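Local coordinates for CELL division protein FTSZ (Haloferax volcanii, PDB 4B46) that binds and probably hydrolyses GTP as a tubulin-like cytoskeletal protein, controlling archaeal cell shape and the development of the rod-shaped cells needed for efficient swimming, at residues V166-W172 with R282-P286; V228-Y233 with V343-V349. All coordinates share one frame; numbering follows the deposited sequence.

Contact 1 (V166-W172 with R282-P286). With GDP (guanosine-5'-diphosphate), chain B.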
# COMPACT_ATOMS: atom_id res chain seq x y z
N VAL A 166 0.79 1.20 5.23
CA VAL A 166 -0.55 1.06 5.81
C VAL A 166 -1.51 2.12 5.29
O VAL A 166 -1.16 3.30 5.17
CB VAL A 166 -0.49 1.10 7.36
CG1 VAL A 166 -1.90 1.03 7.99
CG2 VAL A 166 0.40 -0.02 7.88
N PHE A 167 -2.72 1.69 4.97
CA PHE A 167 -3.84 2.59 4.71
C PHE A 167 -4.96 2.23 5.67
O PHE A 167 -5.40 1.07 5.72
CB PHE A 167 -4.31 2.49 3.25
CG PHE A 167 -5.35 3.51 2.89
CD1 PHE A 167 -6.70 3.26 3.14
CD2 PHE A 167 -4.99 4.72 2.31
CE1 PHE A 167 -7.67 4.20 2.82
CE2 PHE A 167 -5.94 5.67 1.99
CZ PHE A 167 -7.29 5.41 2.24
N ASP A 168 -5.43 3.20 6.45
CA ASP A 168 -6.45 2.94 7.47
C ASP A 168 -7.84 3.39 6.98
O ASP A 168 -8.12 4.59 6.93
CB ASP A 168 -6.06 3.68 8.76
CG ASP A 168 -6.92 3.28 9.96
OD1 ASP A 168 -7.91 2.53 9.80
OD2 ASP A 168 -6.59 3.72 11.08
N ASN A 169 -8.70 2.44 6.62
CA ASN A 169 -10.07 2.78 6.23
C ASN A 169 -10.78 3.65 7.26
O ASN A 169 -11.64 4.46 6.91
CB ASN A 169 -10.94 1.54 5.99
CG ASN A 169 -10.64 0.86 4.67
OD1 ASN A 169 -9.94 1.40 3.80
ND2 ASN A 169 -11.19 -0.34 4.50
N ASP A 170 -10.46 3.47 8.54
CA ASP A 170 -11.18 4.21 9.57
C ASP A 170 -10.95 5.73 9.47
O ASP A 170 -11.81 6.52 9.86
CB ASP A 170 -10.80 3.71 10.97
CG ASP A 170 -11.71 4.27 12.05
OD1 ASP A 170 -12.95 4.13 11.92
OD2 ASP A 170 -11.20 4.85 13.03
N ALA A 171 -9.81 6.12 8.93
CA ALA A 171 -9.49 7.54 8.78
C ALA A 171 -10.08 8.11 7.50
O ALA A 171 -10.09 9.32 7.30
CB ALA A 171 -7.97 7.76 8.79
N TRP A 172 -10.56 7.24 6.62
CA TRP A 172 -11.03 7.67 5.31
C TRP A 172 -12.49 7.28 5.05
O TRP A 172 -12.93 7.21 3.91
CB TRP A 172 -10.12 7.08 4.23
CG TRP A 172 -8.71 7.62 4.30
CD1 TRP A 172 -7.71 7.17 5.10
CD2 TRP A 172 -8.18 8.71 3.54
NE1 TRP A 172 -6.57 7.92 4.89
CE2 TRP A 172 -6.83 8.87 3.93
CE3 TRP A 172 -8.70 9.57 2.57
CZ2 TRP A 172 -6.00 9.85 3.39
CZ3 TRP A 172 -7.88 10.54 2.03
CH2 TRP A 172 -6.55 10.67 2.44
N ARG A 282 -4.33 14.74 5.68
CA ARG A 282 -4.66 13.39 6.11
C ARG A 282 -3.68 12.37 5.52
O ARG A 282 -3.46 12.32 4.31
CB ARG A 282 -6.10 13.05 5.73
CG ARG A 282 -6.60 11.71 6.29
CD ARG A 282 -8.04 11.50 5.91
NE ARG A 282 -8.91 12.43 6.61
CZ ARG A 282 -9.96 13.03 6.07
NH1 ARG A 282 -10.26 12.79 4.80
NH2 ARG A 282 -10.70 13.87 6.79
N LEU A 283 -3.08 11.57 6.39
CA LEU A 283 -2.16 10.51 5.99
C LEU A 283 -2.89 9.19 5.76
O LEU A 283 -3.98 8.99 6.29
CB LEU A 283 -1.12 10.31 7.09
CG LEU A 283 -0.39 11.60 7.50
CD1 LEU A 283 0.66 11.26 8.52
CD2 LEU A 283 0.23 12.29 6.27
N THR A 284 -2.30 8.30 4.98
CA THR A 284 -2.89 6.98 4.76
C THR A 284 -3.09 6.29 6.11
O THR A 284 -4.16 5.74 6.39
CB THR A 284 -2.03 6.11 3.79
OG1 THR A 284 -0.71 5.94 4.31
CG2 THR A 284 -1.95 6.78 2.41
N LEU A 285 -2.06 6.37 6.95
CA LEU A 285 -2.15 6.01 8.37
C LEU A 285 -1.88 7.23 9.23
O LEU A 285 -0.75 7.71 9.27
CB LEU A 285 -1.15 4.90 8.73
CG LEU A 285 -1.02 4.57 10.23
CD1 LEU A 285 -2.34 4.01 10.83
CD2 LEU A 285 0.14 3.62 10.49
N PRO A 286 -2.91 7.76 9.91
CA PRO A 286 -2.68 8.94 10.75
C PRO A 286 -1.67 8.67 11.86
O PRO A 286 -1.65 7.57 12.44
CB PRO A 286 -4.06 9.24 11.34
CG PRO A 286 -5.01 8.68 10.36
CD PRO A 286 -4.34 7.42 9.82
PB GDP B . -11.31 -11.35 2.78
O1B GDP B . -11.78 -12.47 3.66
O2B GDP B . -11.62 -11.58 1.32
O3B GDP B . -9.83 -11.18 3.01
O3A GDP B . -12.11 -10.07 3.32
PA GDP B . -12.32 -8.73 2.49
O1A GDP B . -11.13 -8.39 1.66
O2A GDP B . -13.59 -8.81 1.69
O5' GDP B . -12.53 -7.67 3.69
C5' GDP B . -11.44 -7.49 4.60
C4' GDP B . -11.42 -6.04 5.06
O4' GDP B . -11.06 -5.19 3.98
C3' GDP B . -12.79 -5.54 5.46
O3' GDP B . -12.98 -5.82 6.84
C2' GDP B . -12.76 -4.05 5.16
O2' GDP B . -12.11 -3.35 6.22
C1' GDP B . -11.78 -3.94 4.03
N9 GDP B . -12.33 -3.85 2.67
C8 GDP B . -13.18 -4.71 2.07
N7 GDP B . -13.39 -4.34 0.78
C5 GDP B . -12.63 -3.24 0.55
C6 GDP B . -12.35 -2.35 -0.60
O6 GDP B . -12.89 -2.52 -1.72
N1 GDP B . -11.50 -1.33 -0.39
C2 GDP B . -10.89 -1.10 0.79
N2 GDP B . -10.06 -0.04 0.90
N3 GDP B . -11.09 -1.88 1.88
C4 GDP B . -11.93 -2.94 1.80
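At the C-terminal end of strand 163-168 in the tubulin/FtsZ GTPase fold, T284 bonds to V166 and D168 and W172 packs on R282, tying the loop that follows helix 265-280 to the segment that carries the guanine-binding N169. T284 OG1 donates to V166 O at 2.8 Å, nearly in line with that carbonyl. The hydroxyl sits between the backbone N and the carbonyl carbon (chi1 59°), a torsion that points it at V166 O. Two residues on along the strand, D168 N gives a straight bond of 2.8 Å to T284 O, reached from above the carbonyl plane. The strand thus holds T284 at both its hydroxyl and its carbonyl, while the T284 methyl CG2 packs against F167 CD2. D168 OD1 closes an Asx turn by accepting from D170 N, and OD2 forms a salt bridge with R354, so both carboxylate oxygens are engaged. This turn leads into the short 3-10 segment 169-171, where N169 reads the guanine: ND2 donates to N3 of GDP at 3.0 Å, and OD1 accepts from N2. W172 follows, its indole sandwiched between F167 CZ, offset toward the rim of one face, and the aliphatic part of R282 on the other. R282 CD lies 3.5 Å from the centroid of the six-membered ring, a CH-pi contact, with the guanidinium turned almost perpendicular to the indole. The indole's rotation is fixed further by a bent bond of 3.1 Å from W172 NE1 to L283 O, 18° out of the ring plane.

Contact 2 (V228-Y233 with V343-V349)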
# COMPACT_ATOMS: atom_id res chain seq x y z
N VAL A 228 6.58 0.16 9.94
CA VAL A 228 5.35 0.65 9.33
C VAL A 228 5.60 1.96 8.58
O VAL A 228 6.33 2.82 9.07
CB VAL A 228 4.29 0.90 10.43
CG1 VAL A 228 3.07 1.59 9.86
CG2 VAL A 228 3.91 -0.41 11.10
N SER A 229 5.00 2.11 7.40
CA SER A 229 5.08 3.38 6.68
C SER A 229 3.72 4.00 6.43
O SER A 229 2.71 3.31 6.38
CB SER A 229 5.81 3.21 5.34
OG SER A 229 7.12 2.76 5.56
N THR A 230 3.72 5.32 6.27
CA THR A 230 2.50 6.07 6.01
C THR A 230 2.78 7.06 4.88
O THR A 230 3.93 7.46 4.66
CB THR A 230 2.00 6.81 7.28
OG1 THR A 230 0.72 7.43 7.05
CG2 THR A 230 3.01 7.88 7.75
N VAL A 231 1.74 7.43 4.14
CA VAL A 231 1.92 8.34 3.02
C VAL A 231 1.07 9.61 3.12
O VAL A 231 -0.14 9.54 3.38
CB VAL A 231 1.66 7.62 1.67
CG1 VAL A 231 1.54 8.61 0.53
CG2 VAL A 231 2.79 6.63 1.39
N GLY A 232 1.70 10.77 2.93
CA GLY A 232 0.98 12.03 2.84
C GLY A 232 0.87 12.44 1.39
O GLY A 232 1.69 12.04 0.57
N TYR A 233 -0.13 13.26 1.06
CA TYR A 233 -0.43 13.52 -0.34
C TYR A 233 -1.22 14.80 -0.53
O TYR A 233 -2.21 15.03 0.15
CB TYR A 233 -1.23 12.33 -0.93
CG TYR A 233 -1.77 12.53 -2.35
CD1 TYR A 233 -3.01 13.13 -2.57
CD2 TYR A 233 -1.07 12.06 -3.46
CE1 TYR A 233 -3.51 13.30 -3.85
CE2 TYR A 233 -1.57 12.22 -4.74
CZ TYR A 233 -2.79 12.84 -4.93
OH TYR A 233 -3.28 13.00 -6.20
N VAL A 343 3.96 13.85 -2.85
CA VAL A 343 3.78 12.72 -1.95
C VAL A 343 4.93 12.68 -0.97
O VAL A 343 6.08 12.88 -1.33
CB VAL A 343 3.71 11.39 -2.74
CG1 VAL A 343 4.31 10.23 -1.94
CG2 VAL A 343 2.27 11.07 -3.12
N ILE A 344 4.61 12.44 0.29
CA ILE A 344 5.65 12.22 1.28
C ILE A 344 5.50 10.82 1.83
O ILE A 344 4.44 10.45 2.34
CB ILE A 344 5.57 13.24 2.42
CG1 ILE A 344 5.66 14.68 1.85
CG2 ILE A 344 6.68 12.99 3.43
CD1 ILE A 344 5.49 15.77 2.89
N LEU A 345 6.56 10.03 1.71
CA LEU A 345 6.59 8.69 2.27
C LEU A 345 7.37 8.79 3.56
O LEU A 345 8.50 9.30 3.56
CB LEU A 345 7.27 7.72 1.30
CG LEU A 345 7.71 6.36 1.85
CD1 LEU A 345 6.50 5.53 2.35
CD2 LEU A 345 8.52 5.57 0.81
N LEU A 346 6.75 8.36 4.66
CA LEU A 346 7.40 8.35 5.95
C LEU A 346 7.51 6.90 6.40
O LEU A 346 6.50 6.23 6.58
CB LEU A 346 6.61 9.17 6.97
CG LEU A 346 6.43 10.65 6.64
CD1 LEU A 346 5.49 11.32 7.63
CD2 LEU A 346 7.78 11.37 6.65
N SER A 347 8.74 6.43 6.56
CA SER A 347 8.96 5.03 6.90
C SER A 347 9.47 4.94 8.32
O SER A 347 10.24 5.78 8.75
CB SER A 347 9.93 4.39 5.91
OG SER A 347 10.50 3.20 6.44
N GLY A 348 9.02 3.93 9.06
CA GLY A 348 9.50 3.72 10.41
C GLY A 348 8.82 4.64 11.41
O GLY A 348 9.45 5.11 12.36
N VAL A 349 7.54 4.91 11.20
CA VAL A 349 6.80 5.73 12.15
C VAL A 349 6.56 4.95 13.44
O VAL A 349 6.43 3.73 13.41
CB VAL A 349 5.47 6.25 11.56
CG1 VAL A 349 5.74 7.25 10.44
CG2 VAL A 349 4.61 5.08 11.07
O HOH W 1 7.62 1.50 12.32
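V228 O accepts two backbone amides, G348 N at 2.9 Å and V349 N at 3.2 Å, at one end of the antiparallel pairing of strands 228-237 and 339-347 in the central mixed sheet. The second bond runs almost straight on from the carbonyl, whereas G348 N approaches from above its plane; consistent with the positive phi of G348 (80°), the chain turns here and both N-H groups point to one oxygen. A water bridges the same end, accepting from V228 N and donating to V349 O. Further along, the strands pair regularly: T230 with L346 and G232 with I344 form the hydrogen-bonded pairs, the shortest bond being G232 N to I344 O at 2.8 Å. T230 and L346 lie side by side on one face, CG2 to CB 3.9 Å, and the same methyl touches V349 CG1, the two side chains crossing at about a right angle. With OG1 anti to the backbone N (chi1 -174°), T230 turns its methyl to these neighbours, while its hydroxyl has L285 as partner. The other face carries S229, V231, Y233, V343, L345 and S347, and is covered by helices 179-198 and 216-223. There L345 CD1 reaches between S229 CB and V231 CG2, while S229 OG bonds to N163. At the far end V343 CG2 abuts the Y233 ring edge in its plane, 3.5 Å from CD2.

Contacts 1 and 2 lie about 11 Å apart, centre to centre, and both reach one mixed sheet in which strands 163-168 and 228-237 are neighbours. Their segments alternate along the chain: 166-172, 228-233, 282-286, then 343-349. The loop 282-286 touches both strands through two probable hydrogen bonds to the second, L285 O with T230 OG1 at 2.7 Å and T284 OG1 with V231 N at 2.9 Å, so one threonine hydroxyl joins the two contacts. Contact 1 joins the GTPase part to the C-terminal part of the chain beside the guanine, whereas both segments of contact 2 belong to the C-terminal part, away from the nucleotide. Together they connect the segment that carries N169 to the C-terminal strands through the loop 282-286.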